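Local coordinates for lipoprotein (PDB 7ADK) that probably acts as a surface-anchored peptidase of the chymotrypsin-like PA clan, in a mycoplasma family whose members are thought to cleave proteins such as antibodies, at residues 594-599 against 767-772; 787-792 against 809-814; 629-634 against 761-766; 283-288 against 426-431. All coordinates share one frame; numbering follows the deposited sequence.

Contact 1: residues 594-599 against 767-772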
loop_
_atom_site.group_PDB
_atom_site.type_symbol
_atom_site.label_atom_id
_atom_site.label_comp_id
_atom_site.label_asym_id
_atom_site.label_seq_id
_atom_site.Cartn_x
_atom_site.Cartn_y
_atom_site.Cartn_z
ATOM N N LYS B 594 -30.689 10.540 -6.547
ATOM C CA LYS B 594 -31.544 10.800 -7.710
ATOM C C LYS B 594 -31.017 9.968 -8.880
ATOM O O LYS B 594 -29.922 9.436 -8.793
ATOM C CB LYS B 594 -31.502 12.305 -8.009
ATOM C CG LYS B 594 -32.202 13.187 -6.971
ATOM C CD LYS B 594 -31.819 14.663 -7.098
ATOM C CE LYS B 594 -30.382 14.900 -6.646
ATOM N NZ LYS B 594 -29.978 16.311 -6.705
ATOM N N PHE B 595 -31.750 9.867 -9.979
ATOM C CA PHE B 595 -31.342 9.096 -11.160
ATOM C C PHE B 595 -31.248 9.994 -12.387
ATOM O O PHE B 595 -32.002 10.956 -12.513
ATOM C CB PHE B 595 -32.292 7.918 -11.384
ATOM C CG PHE B 595 -32.082 6.801 -10.394
ATOM C CD1 PHE B 595 -31.166 5.781 -10.687
ATOM C CD2 PHE B 595 -32.731 6.814 -9.151
ATOM C CE1 PHE B 595 -30.905 4.776 -9.751
ATOM C CE2 PHE B 595 -32.463 5.812 -8.215
ATOM C CZ PHE B 595 -31.563 4.783 -8.518
ATOM N N PHE B 596 -30.306 9.741 -13.286
ATOM C CA PHE B 596 -30.069 10.623 -14.427
ATOM C C PHE B 596 -31.145 10.467 -15.513
ATOM O O PHE B 596 -31.163 9.471 -16.239
ATOM C CB PHE B 596 -28.664 10.373 -14.955
ATOM C CG PHE B 596 -28.227 11.400 -15.969
ATOM C CD1 PHE B 596 -27.718 12.635 -15.541
ATOM C CD2 PHE B 596 -28.310 11.121 -17.340
ATOM C CE1 PHE B 596 -27.280 13.574 -16.478
ATOM C CE2 PHE B 596 -27.844 12.050 -18.273
ATOM C CZ PHE B 596 -27.329 13.278 -17.842
ATOM N N SER B 597 -32.072 11.427 -15.612
ATOM C CA SER B 597 -33.264 11.324 -16.462
ATOM C C SER B 597 -33.045 11.696 -17.929
ATOM O O SER B 597 -33.784 11.219 -18.785
ATOM C CB SER B 597 -34.351 12.190 -15.855
ATOM O OG SER B 597 -33.896 13.514 -15.758
ATOM N N ASP B 598 -32.046 12.518 -18.244
ATOM C CA ASP B 598 -31.699 12.872 -19.619
ATOM C C ASP B 598 -31.228 11.649 -20.425
ATOM O O ASP B 598 -30.496 10.794 -19.932
ATOM C CB ASP B 598 -30.625 13.972 -19.683
ATOM C CG ASP B 598 -30.878 15.276 -18.927
ATOM O OD1 ASP B 598 -32.024 15.536 -18.517
ATOM O OD2 ASP B 598 -29.925 16.082 -18.808
ATOM N N SER B 599 -31.601 11.587 -21.701
ATOM C CA SER B 599 -31.034 10.658 -22.674
ATOM C C SER B 599 -29.581 11.013 -22.968
ATOM O O SER B 599 -29.330 12.062 -23.550
ATOM C CB SER B 599 -31.840 10.783 -23.955
ATOM O OG SER B 599 -31.288 10.011 -24.995
ATOM N N ASP B 767 -24.684 16.437 -9.242
ATOM C CA ASP B 767 -25.621 16.733 -8.151
ATOM C C ASP B 767 -26.142 15.473 -7.443
ATOM O O ASP B 767 -27.268 15.442 -6.942
ATOM C CB ASP B 767 -26.721 17.690 -8.611
ATOM C CG ASP B 767 -27.751 17.067 -9.547
ATOM O OD1 ASP B 767 -27.372 16.513 -10.599
ATOM O OD2 ASP B 767 -28.968 17.160 -9.245
ATOM N N ASN B 768 -25.314 14.428 -7.400
ATOM C CA ASN B 768 -25.619 13.117 -6.836
ATOM C C ASN B 768 -26.738 12.388 -7.600
ATOM O O ASN B 768 -27.675 11.839 -7.015
ATOM C CB ASN B 768 -25.786 13.213 -5.306
ATOM C CG ASN B 768 -25.469 11.938 -4.574
ATOM O OD1 ASN B 768 -24.873 11.018 -5.109
ATOM N ND2 ASN B 768 -25.831 11.822 -3.324
ATOM N N LYS B 769 -26.644 12.405 -8.936
ATOM C CA LYS B 769 -27.526 11.662 -9.852
ATOM C C LYS B 769 -26.851 10.377 -10.325
ATOM O O LYS B 769 -25.864 10.417 -11.047
ATOM C CB LYS B 769 -27.912 12.529 -11.055
ATOM C CG LYS B 769 -29.123 13.421 -10.797
ATOM C CD LYS B 769 -29.510 14.188 -12.066
ATOM C CE LYS B 769 -30.762 15.053 -11.892
ATOM N NZ LYS B 769 -30.453 16.428 -11.463
ATOM N N LEU B 770 -27.426 9.236 -9.964
ATOM C CA LEU B 770 -27.036 7.887 -10.360
ATOM C C LEU B 770 -27.235 7.679 -11.856
ATOM O O LEU B 770 -28.331 7.847 -12.378
ATOM C CB LEU B 770 -27.883 6.878 -9.571
ATOM C CG LEU B 770 -27.532 6.745 -8.086
ATOM C CD1 LEU B 770 -28.612 5.944 -7.390
ATOM C CD2 LEU B 770 -26.237 5.981 -7.891
ATOM N N LEU B 771 -26.173 7.287 -12.554
ATOM C CA LEU B 771 -26.100 7.310 -14.018
ATOM C C LEU B 771 -25.871 5.921 -14.610
ATOM O O LEU B 771 -26.625 5.491 -15.486
ATOM C CB LEU B 771 -25.013 8.319 -14.423
ATOM C CG LEU B 771 -24.671 8.367 -15.920
ATOM C CD1 LEU B 771 -25.857 8.765 -16.776
ATOM C CD2 LEU B 771 -23.571 9.397 -16.143
ATOM N N ALA B 772 -24.869 5.202 -14.112
ATOM C CA ALA B 772 -24.579 3.842 -14.557
ATOM C C ALA B 772 -24.025 2.955 -13.435
ATOM O O ALA B 772 -23.628 3.449 -12.391
ATOM C CB ALA B 772 -23.673 3.894 -15.789
#
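Lys594 throws its side chain across Asp767 at about a right angle, and a bend at chi3 (-71°) brings NZ to two acceptors of that one residue. NZ lies 2.9 Å from the backbone O of Asp767, in the plane of that carbonyl, and meets OD2 of the same residue from above the carboxylate plane, again at 2.9 Å. Lys769 comes to OD2 by a different route: its NZ sits 2.8 Å from OD2 of Asp767, on the syn lone pair. Two ammonium groups thus share one oxygen, which would be expected to favour a charged carboxylate. Nearer the backbone, CB of Lys594 rests 3.8 Å from CG of Lys769 on the same face of the sheet. Phe595 and Leu770 occupy the other face, side by side and pointing the same way, with CD1 of Leu770 over one face of the ring, 3.4 Å from CZ of Phe595. One residue further, past the end of strand 594-595, Phe596 and Leu771 also run alongside each other, and CD1 of Leu771 approaches that ring obliquely. The backbones are joined by Leu770 N to Lys594 O at 2.8 Å and Phe596 N to Leu770 O at 2.9 Å. This is parallel pairing: short strand 594-595 docks on the start of strand 769-778, at a G1 bulge in which Asn768 and Lys769 both face Thr765 of the antiparallel neighbour 761-765.

Contact 2: residues 787-792 against 809-814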
loop_
_atom_site.group_PDB
_atom_site.type_symbol
_atom_site.label_atom_id
_atom_site.label_comp_id
_atom_site.label_asym_id
_atom_site.label_seq_id
_atom_site.Cartn_x
_atom_site.Cartn_y
_atom_site.Cartn_z
ATOM N N VAL B 787 -23.572 -0.456 -16.746
ATOM C CA VAL B 787 -24.987 -0.532 -17.129
ATOM C C VAL B 787 -25.672 0.805 -16.925
ATOM O O VAL B 787 -25.784 1.242 -15.786
ATOM C CB VAL B 787 -25.717 -1.594 -16.289
ATOM C CG1 VAL B 787 -27.221 -1.633 -16.532
ATOM C CG2 VAL B 787 -25.198 -2.989 -16.576
ATOM N N ALA B 788 -26.207 1.443 -17.962
ATOM C CA ALA B 788 -27.093 2.580 -17.742
ATOM C C ALA B 788 -28.462 2.098 -17.233
ATOM O O ALA B 788 -29.064 1.171 -17.780
ATOM C CB ALA B 788 -27.187 3.433 -19.000
ATOM N N PHE B 789 -28.991 2.744 -16.198
ATOM C CA PHE B 789 -30.321 2.442 -15.645
ATOM C C PHE B 789 -31.475 2.768 -16.602
ATOM O O PHE B 789 -32.527 2.134 -16.571
ATOM C CB PHE B 789 -30.560 3.269 -14.374
ATOM C CG PHE B 789 -29.548 3.122 -13.268
ATOM C CD1 PHE B 789 -29.561 1.989 -12.443
ATOM C CD2 PHE B 789 -28.604 4.131 -13.048
ATOM C CE1 PHE B 789 -28.656 1.894 -11.381
ATOM C CE2 PHE B 789 -27.678 4.012 -12.007
ATOM C CZ PHE B 789 -27.725 2.910 -11.155
ATOM N N ARG B 790 -31.281 3.809 -17.406
ATOM C CA ARG B 790 -32.267 4.403 -18.295
ATOM C C ARG B 790 -31.715 4.439 -19.708
ATOM O O ARG B 790 -30.545 4.736 -19.915
ATOM C CB ARG B 790 -32.625 5.788 -17.763
ATOM C CG ARG B 790 -33.821 6.397 -18.471
ATOM C CD ARG B 790 -34.188 7.735 -17.874
ATOM N NE ARG B 790 -35.223 8.416 -18.648
ATOM C CZ ARG B 790 -36.523 8.306 -18.513
ATOM N NH1 ARG B 790 -37.085 7.517 -17.658
ATOM N NH2 ARG B 790 -37.311 9.021 -19.240
ATOM N N SER B 791 -32.567 4.153 -20.673
ATOM C CA SER B 791 -32.301 4.280 -22.094
ATOM C C SER B 791 -33.502 4.926 -22.767
ATOM O O SER B 791 -34.634 4.483 -22.623
ATOM C CB SER B 791 -31.974 2.926 -22.715
ATOM O OG SER B 791 -31.866 2.993 -24.105
ATOM N N ASP B 792 -33.229 5.944 -23.561
ATOM C CA ASP B 792 -34.154 6.581 -24.494
ATOM C C ASP B 792 -34.466 5.709 -25.723
ATOM O O ASP B 792 -35.338 6.027 -26.529
ATOM C CB ASP B 792 -33.466 7.871 -24.915
ATOM C CG ASP B 792 -34.319 8.876 -25.672
ATOM O OD1 ASP B 792 -33.732 9.668 -26.444
ATOM O OD2 ASP B 792 -35.540 8.926 -25.432
ATOM N N ASP B 809 -36.569 2.057 -18.596
ATOM C CA ASP B 809 -36.048 2.513 -17.316
ATOM C C ASP B 809 -36.255 1.400 -16.290
ATOM O O ASP B 809 -37.388 0.996 -16.038
ATOM C CB ASP B 809 -36.728 3.832 -16.949
ATOM C CG ASP B 809 -36.159 4.496 -15.698
ATOM O OD1 ASP B 809 -35.735 3.776 -14.769
ATOM O OD2 ASP B 809 -36.170 5.744 -15.660
ATOM N N LEU B 810 -35.174 0.851 -15.743
ATOM C CA LEU B 810 -35.232 -0.276 -14.809
ATOM C C LEU B 810 -35.306 0.133 -13.326
ATOM O O LEU B 810 -35.379 -0.730 -12.460
ATOM C CB LEU B 810 -34.247 -1.403 -15.193
ATOM C CG LEU B 810 -32.800 -1.057 -15.539
ATOM C CD1 LEU B 810 -32.088 -0.529 -14.316
ATOM C CD2 LEU B 810 -32.079 -2.275 -16.074
ATOM N N ILE B 811 -35.442 1.430 -13.035
ATOM C CA ILE B 811 -35.812 1.972 -11.720
ATOM C C ILE B 811 -37.290 2.406 -11.706
ATOM O O ILE B 811 -38.023 2.043 -10.792
ATOM C CB ILE B 811 -34.856 3.119 -11.326
ATOM C CG1 ILE B 811 -33.380 2.679 -11.299
ATOM C CG2 ILE B 811 -35.244 3.780 -10.003
ATOM C CD1 ILE B 811 -32.986 1.714 -10.202
ATOM N N TYR B 812 -37.757 3.138 -12.726
ATOM C CA TYR B 812 -39.130 3.675 -12.773
ATOM C C TYR B 812 -40.116 2.885 -13.647
ATOM O O TYR B 812 -41.320 2.982 -13.410
ATOM C CB TYR B 812 -39.106 5.153 -13.181
ATOM C CG TYR B 812 -38.532 6.093 -12.145
ATOM C CD1 TYR B 812 -39.374 6.673 -11.186
ATOM C CD2 TYR B 812 -37.159 6.374 -12.132
ATOM C CE1 TYR B 812 -38.845 7.547 -10.221
ATOM C CE2 TYR B 812 -36.626 7.253 -11.177
ATOM C CZ TYR B 812 -37.472 7.855 -10.227
ATOM O OH TYR B 812 -36.985 8.735 -9.326
ATOM N N GLY B 813 -39.645 2.089 -14.608
ATOM C CA GLY B 813 -40.483 1.365 -15.560
ATOM C C GLY B 813 -41.112 2.258 -16.635
ATOM O O GLY B 813 -40.785 3.435 -16.771
ATOM N N GLY B 814 -42.041 1.695 -17.400
ATOM C CA GLY B 814 -42.915 2.452 -18.303
ATOM C C GLY B 814 -42.265 2.961 -19.590
ATOM O O GLY B 814 -42.793 3.873 -20.220
#
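Phe789 turns the edge of its ring to Leu810, whose CD1 sits close to the ring plane and 4.0 Å from CD1 of Phe789. The two side chains are roughly perpendicular. Ile811 reaches the same ring carbon with CG1, but at a slant. Beside this apolar patch the backbone closes with a nearly straight bond, Leu810 N to Phe789 O at 3.1 Å (175° at the hydrogen). One residue on, Arg790 and Asp809 face each other as a non-hydrogen-bonded antiparallel pair, and their side chains supply the polar link. The arginine is stretched out, with CG anti to its own N (chi1 -170°), which carries NH1 to within 2.8 Å of OD2 of Asp809. That oxygen lies in the guanidinium plane and offers its anti lone pair, although the guanidinium and carboxylate planes are 75° apart. The other oxygen, OD1, accepts from Ile811 N, closing an Asx turn, and from Tyr812 N, which extends it to an Asx motif as the chain leaves the strand. Phe789 also meets the rings of Phe595 and Phe540 edge-to-face, and Arg790 NH1 bonds to Phe853 O. The contact lies where strand 783-792, paired with 769-778 and 737-747, meets strand 807-809 and the loop leading to helix 824-831.

Contact 3: residues 629-634 against 761-766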
loop_
_atom_site.group_PDB
_atom_site.type_symbol
_atom_site.label_atom_id
_atom_site.label_comp_id
_atom_site.label_asym_id
_atom_site.label_seq_id
_atom_site.Cartn_x
_atom_site.Cartn_y
_atom_site.Cartn_z
ATOM N N LEU B 629 -20.527 18.390 -17.158
ATOM C CA LEU B 629 -20.903 17.295 -16.281
ATOM C C LEU B 629 -19.739 16.312 -16.159
ATOM O O LEU B 629 -18.897 16.181 -17.038
ATOM C CB LEU B 629 -22.199 16.620 -16.752
ATOM C CG LEU B 629 -23.442 17.114 -16.003
ATOM C CD1 LEU B 629 -23.738 18.584 -16.246
ATOM C CD2 LEU B 629 -24.660 16.303 -16.391
ATOM N N ASP B 630 -19.712 15.699 -14.992
ATOM C CA ASP B 630 -18.665 14.856 -14.451
ATOM C C ASP B 630 -19.202 13.443 -14.333
ATOM O O ASP B 630 -20.374 13.254 -14.035
ATOM C CB ASP B 630 -18.329 15.346 -13.043
ATOM C CG ASP B 630 -17.607 16.683 -13.004
ATOM O OD1 ASP B 630 -16.563 16.794 -13.668
ATOM O OD2 ASP B 630 -17.996 17.587 -12.232
ATOM N N SER B 631 -18.363 12.436 -14.472
ATOM C CA SER B 631 -18.672 11.132 -13.910
ATOM C C SER B 631 -17.927 10.977 -12.588
ATOM O O SER B 631 -16.708 11.127 -12.511
ATOM C CB SER B 631 -18.361 10.008 -14.887
ATOM O OG SER B 631 -19.110 10.119 -16.082
ATOM N N LEU B 632 -18.651 10.653 -11.529
ATOM C CA LEU B 632 -18.119 10.370 -10.200
ATOM C C LEU B 632 -18.199 8.878 -9.952
ATOM O O LEU B 632 -19.275 8.299 -10.036
ATOM C CB LEU B 632 -18.893 11.110 -9.095
ATOM C CG LEU B 632 -18.831 12.638 -9.047
ATOM C CD1 LEU B 632 -17.420 13.117 -9.269
ATOM C CD2 LEU B 632 -19.772 13.328 -10.019
ATOM N N TYR B 633 -17.074 8.255 -9.632
ATOM C CA TYR B 633 -17.093 6.910 -9.095
ATOM C C TYR B 633 -16.014 6.656 -8.029
ATOM O O TYR B 633 -15.183 5.774 -8.195
ATOM C CB TYR B 633 -17.251 5.814 -10.192
ATOM C CG TYR B 633 -16.693 6.051 -11.565
ATOM C CD1 TYR B 633 -17.427 6.747 -12.530
ATOM C CD2 TYR B 633 -15.450 5.522 -11.895
ATOM C CE1 TYR B 633 -16.874 6.991 -13.800
ATOM C CE2 TYR B 633 -14.860 5.864 -13.115
ATOM C CZ TYR B 633 -15.544 6.644 -14.057
ATOM O OH TYR B 633 -14.881 7.175 -15.127
ATOM N N ILE B 634 -16.025 7.409 -6.905
ATOM C CA ILE B 634 -15.494 6.856 -5.631
ATOM C C ILE B 634 -16.538 5.890 -5.166
ATOM O O ILE B 634 -17.408 6.168 -4.359
ATOM C CB ILE B 634 -15.172 7.801 -4.457
ATOM C CG1 ILE B 634 -14.107 8.784 -4.903
ATOM C CG2 ILE B 634 -14.609 6.992 -3.263
ATOM C CD1 ILE B 634 -13.573 9.663 -3.769
ATOM N N SER B 761 -20.402 -0.762 -8.664
ATOM C CA SER B 761 -19.927 0.571 -8.311
ATOM C C SER B 761 -20.687 1.634 -9.094
ATOM O O SER B 761 -20.635 1.644 -10.316
ATOM C CB SER B 761 -18.449 0.583 -8.650
ATOM O OG SER B 761 -17.796 -0.401 -7.913
ATOM N N SER B 762 -21.448 2.493 -8.428
ATOM C CA SER B 762 -22.261 3.506 -9.099
ATOM C C SER B 762 -21.407 4.583 -9.753
ATOM O O SER B 762 -20.710 5.322 -9.065
ATOM C CB SER B 762 -23.235 4.178 -8.131
ATOM O OG SER B 762 -22.554 4.877 -7.119
ATOM N N VAL B 763 -21.548 4.746 -11.060
ATOM C CA VAL B 763 -21.211 5.973 -11.755
ATOM C C VAL B 763 -22.293 6.993 -11.453
ATOM O O VAL B 763 -23.477 6.701 -11.613
ATOM C CB VAL B 763 -21.143 5.698 -13.265
ATOM C CG1 VAL B 763 -20.748 6.910 -14.087
ATOM C CG2 VAL B 763 -20.222 4.529 -13.604
ATOM N N ARG B 764 -21.924 8.208 -11.072
ATOM C CA ARG B 764 -22.854 9.314 -10.827
ATOM C C ARG B 764 -22.448 10.547 -11.585
ATOM O O ARG B 764 -21.369 10.605 -12.139
ATOM C CB ARG B 764 -22.921 9.657 -9.339
ATOM C CG ARG B 764 -23.040 8.416 -8.488
ATOM C CD ARG B 764 -23.392 8.783 -7.070
ATOM N NE ARG B 764 -23.350 7.581 -6.248
ATOM C CZ ARG B 764 -23.829 7.416 -5.053
ATOM N NH1 ARG B 764 -24.367 8.369 -4.389
ATOM N NH2 ARG B 764 -23.760 6.252 -4.520
ATOM N N THR B 765 -23.286 11.558 -11.555
ATOM C CA THR B 765 -22.930 12.899 -12.013
ATOM C C THR B 765 -23.238 13.965 -10.968
ATOM O O THR B 765 -23.809 13.669 -9.922
ATOM C CB THR B 765 -23.493 13.172 -13.400
ATOM O OG1 THR B 765 -22.781 14.229 -13.982
ATOM C CG2 THR B 765 -24.965 13.504 -13.410
ATOM N N LYS B 766 -22.793 15.196 -11.243
ATOM C CA LYS B 766 -22.477 16.303 -10.322
ATOM C C LYS B 766 -23.363 16.484 -9.093
ATOM O O LYS B 766 -22.827 16.713 -8.011
ATOM C CB LYS B 766 -22.527 17.619 -11.100
ATOM C CG LYS B 766 -21.380 17.795 -12.095
ATOM C CD LYS B 766 -21.458 19.122 -12.856
ATOM C CE LYS B 766 -21.509 20.365 -11.955
ATOM N NZ LYS B 766 -21.563 21.623 -12.727
#
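A single antiparallel bridge, Leu632 against Arg764, fastens an irregular loop to strand 761-765 of the mixed sheet. Both bonds of the pair are present: Leu632 N to Arg764 O at 2.8 Å, and Arg764 N to Leu632 O, also 2.8 Å. A third bond comes from a side chain. The hydroxyl of Thr765, placed anti to the backbone N (chi1 -160°), donates to Asp630 O, and OG1 stands 2.6 Å from that oxygen in the plane of its carbonyl. CG, CB and CD2 of Leu629 pack round the same hydroxyl, with CG of Leu629 3.6 Å from OG1 of Thr765. At the opposite end of the segment, Tyr633 and Val763 lie side by side and point the same way. Both methyls of the valine approach one ring atom, CG1 and CG2 of Val763 each being 3.7 Å from CD1 of Tyr633. CD2 of Leu632 rests against the backbone joining Thr765 to Lys766. The carboxylate of Asp630 has OD2 beside CG of Lys766, at 3.4 Å, but NZ of that lysine does not reach it; the salt bridges of Asp630 OD2 go instead to Arg274 and Lys693. Arg764 leads its guanidinium away from the loop, holding OG of Ser762 side-on with NE and NH2 while NH1 bonds to Asn768. The hydrogen bonds across the join thus come from backbone groups and one hydroxyl, with apolar packing beside them; Asp630 ties the loop to Arg274 and Lys693, whereas the guanidinium of Arg764 braces its own strand and the turn that follows.

Contact 4: residues 283-288 against 426-431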
loop_
_atom_site.group_PDB
_atom_site.type_symbol
_atom_site.label_atom_id
_atom_site.label_comp_id
_atom_site.label_asym_id
_atom_site.label_seq_id
_atom_site.Cartn_x
_atom_site.Cartn_y
_atom_site.Cartn_z
ATOM N N LEU B 283 -18.417 7.898 0.571
ATOM C CA LEU B 283 -18.574 8.018 2.001
ATOM C C LEU B 283 -20.039 8.349 2.205
ATOM O O LEU B 283 -20.635 9.038 1.387
ATOM C CB LEU B 283 -17.609 9.111 2.483
ATOM C CG LEU B 283 -17.825 9.705 3.881
ATOM C CD1 LEU B 283 -16.613 10.569 4.222
ATOM C CD2 LEU B 283 -19.071 10.588 3.962
ATOM N N ALA B 284 -20.626 7.852 3.271
ATOM C CA ALA B 284 -22.066 7.913 3.493
ATOM C C ALA B 284 -22.981 7.155 2.520
ATOM O O ALA B 284 -23.957 6.602 2.991
ATOM C CB ALA B 284 -22.534 9.331 3.762
ATOM N N ARG B 285 -22.722 7.111 1.215
ATOM C CA ARG B 285 -23.709 6.643 0.235
ATOM C C ARG B 285 -23.310 5.344 -0.437
ATOM O O ARG B 285 -24.056 4.371 -0.361
ATOM C CB ARG B 285 -24.037 7.735 -0.794
ATOM C CG ARG B 285 -24.451 9.077 -0.196
ATOM C CD ARG B 285 -25.759 9.085 0.572
ATOM N NE ARG B 285 -25.990 10.436 1.112
ATOM C CZ ARG B 285 -25.732 10.843 2.341
ATOM N NH1 ARG B 285 -25.829 10.071 3.379
ATOM N NH2 ARG B 285 -25.345 12.057 2.566
ATOM N N THR B 286 -22.146 5.277 -1.066
ATOM C CA THR B 286 -21.603 4.021 -1.617
ATOM C C THR B 286 -20.961 3.220 -0.513
ATOM O O THR B 286 -19.801 2.825 -0.574
ATOM C CB THR B 286 -20.656 4.201 -2.793
ATOM O OG1 THR B 286 -21.271 5.109 -3.662
ATOM C CG2 THR B 286 -20.468 2.875 -3.530
ATOM N N LEU B 287 -21.712 3.117 0.578
ATOM C CA LEU B 287 -21.153 2.885 1.877
ATOM C C LEU B 287 -20.417 1.549 1.882
ATOM O O LEU B 287 -19.213 1.576 2.161
ATOM C CB LEU B 287 -22.186 3.210 3.002
ATOM C CG LEU B 287 -23.415 2.324 3.297
ATOM C CD1 LEU B 287 -23.099 1.209 4.290
ATOM C CD2 LEU B 287 -24.510 3.143 3.952
ATOM N N PRO B 288 -21.032 0.402 1.539
ATOM C CA PRO B 288 -20.482 -0.842 1.957
ATOM C C PRO B 288 -19.668 -1.544 0.877
ATOM O O PRO B 288 -20.151 -1.890 -0.207
ATOM C CB PRO B 288 -21.678 -1.664 2.398
ATOM C CG PRO B 288 -22.877 -1.091 1.661
ATOM C CD PRO B 288 -22.308 0.116 0.917
ATOM N N MET B 426 -21.811 -1.964 -3.044
ATOM C CA MET B 426 -23.170 -1.447 -3.118
ATOM C C MET B 426 -23.222 0.047 -2.809
ATOM O O MET B 426 -22.314 0.606 -2.204
ATOM C CB MET B 426 -24.123 -2.133 -2.127
ATOM C CG MET B 426 -23.991 -3.636 -2.008
ATOM S SD MET B 426 -25.436 -4.485 -1.347
ATOM C CE MET B 426 -25.345 -4.094 0.428
ATOM N N TRP B 427 -24.322 0.680 -3.170
ATOM C CA TRP B 427 -24.727 1.960 -2.616
ATOM C C TRP B 427 -26.113 1.879 -2.017
ATOM O O TRP B 427 -26.966 1.108 -2.460
ATOM C CB TRP B 427 -24.668 3.054 -3.675
ATOM C CG TRP B 427 -25.622 2.882 -4.810
ATOM C CD1 TRP B 427 -26.828 3.476 -4.914
ATOM C CD2 TRP B 427 -25.486 2.039 -5.990
ATOM N NE1 TRP B 427 -27.460 3.053 -6.053
ATOM C CE2 TRP B 427 -26.677 2.178 -6.767
ATOM C CE3 TRP B 427 -24.486 1.191 -6.481
ATOM C CZ2 TRP B 427 -26.896 1.499 -7.961
ATOM C CZ3 TRP B 427 -24.688 0.519 -7.697
ATOM C CH2 TRP B 427 -25.880 0.669 -8.435
ATOM N N ILE B 428 -26.341 2.658 -0.978
ATOM C CA ILE B 428 -27.662 2.884 -0.410
ATOM C C ILE B 428 -28.480 3.696 -1.428
ATOM O O ILE B 428 -28.048 4.765 -1.861
ATOM C CB ILE B 428 -27.492 3.533 0.981
ATOM C CG1 ILE B 428 -28.702 3.292 1.885
ATOM C CG2 ILE B 428 -27.114 5.022 0.955
ATOM C CD1 ILE B 428 -28.312 3.500 3.356
ATOM N N MET B 429 -29.647 3.198 -1.841
ATOM C CA MET B 429 -30.513 3.925 -2.763
ATOM C C MET B 429 -31.842 4.334 -2.143
ATOM O O MET B 429 -32.327 5.423 -2.422
ATOM C CB MET B 429 -30.668 3.168 -4.080
ATOM C CG MET B 429 -31.604 1.961 -4.066
ATOM S SD MET B 429 -32.246 1.521 -5.697
ATOM C CE MET B 429 -30.782 0.767 -6.389
ATOM N N ASP B 430 -32.431 3.522 -1.270
ATOM C CA ASP B 430 -33.799 3.730 -0.804
ATOM C C ASP B 430 -34.041 3.125 0.590
ATOM O O ASP B 430 -33.265 2.303 1.075
ATOM C CB ASP B 430 -34.753 3.166 -1.870
ATOM C CG ASP B 430 -36.207 3.587 -1.731
ATOM O OD1 ASP B 430 -36.481 4.594 -1.066
ATOM O OD2 ASP B 430 -37.092 2.906 -2.293
ATOM N N TYR B 431 -35.138 3.523 1.229
ATOM C CA TYR B 431 -35.698 2.865 2.406
ATOM C C TYR B 431 -37.229 2.904 2.403
ATOM O O TYR B 431 -37.838 3.891 2.007
ATOM C CB TYR B 431 -35.117 3.439 3.700
ATOM C CG TYR B 431 -35.254 4.930 3.936
ATOM C CD1 TYR B 431 -36.452 5.482 4.423
ATOM C CD2 TYR B 431 -34.137 5.758 3.739
ATOM C CE1 TYR B 431 -36.522 6.848 4.733
ATOM C CE2 TYR B 431 -34.202 7.125 4.034
ATOM C CZ TYR B 431 -35.393 7.669 4.542
ATOM O OH TYR B 431 -35.451 8.993 4.807
#
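The carbonyl oxygen of Arg285 is gripped from both segments. Ile428 N lies 2.9 Å from Arg285 O, with an angle of 159° at the hydrogen, and Leu287 N makes a weak bond to the same oxygen, closing an inverse gamma turn centred on Thr286. CA of Trp427 adds a CH contact to it. CG2 of Ile428, held between its own backbone N and carbonyl carbon, also comes to 3.4 Å from Arg285 O. A longer backbone bond joins Met426 N to Pro288 O, 3.3 Å. These two bonds lie just ahead of strand 289-293, which pairs antiparallel with strand 421-433 in the large sheet of this probable PA-clan peptidase. Around them the side chains interlock. Met426 crosses Pro288 at about a right angle, and its CE is 4.1 Å from CG of the proline. CD2 of Leu287 meets CD1 of Ile428 at 3.9 Å. CB of Trp427 lies against CA of Thr286, while its indole leads away to Ser762, and Arg764 lies close to its CB. OG1 of Thr286 bonds to Val281 O, and NE of Arg285 leaves the contact for Lys591 O.

In the fold
From the N terminus, contact 4 comes first: 283-288 meets 426-431, closing a loop rich in helix and joining the approach to strand 289-293 to the large antiparallel sheet. Contact 1 opens afterwards at 594 and closes at 772, and contact 3, from 629 to 766, lies wholly within that span; no two contacts cross. Contact 2 follows, spanning only the short connection between 787-792 and 809-814. Contacts 1, 2 and 3 all reach the mixed sheet, where strands 761-765, 769-778 and 783-792 run consecutively. Trp427 of contact 4 touches Leu770, Phe789, Ser762 and Arg764, so it bridges towards all three.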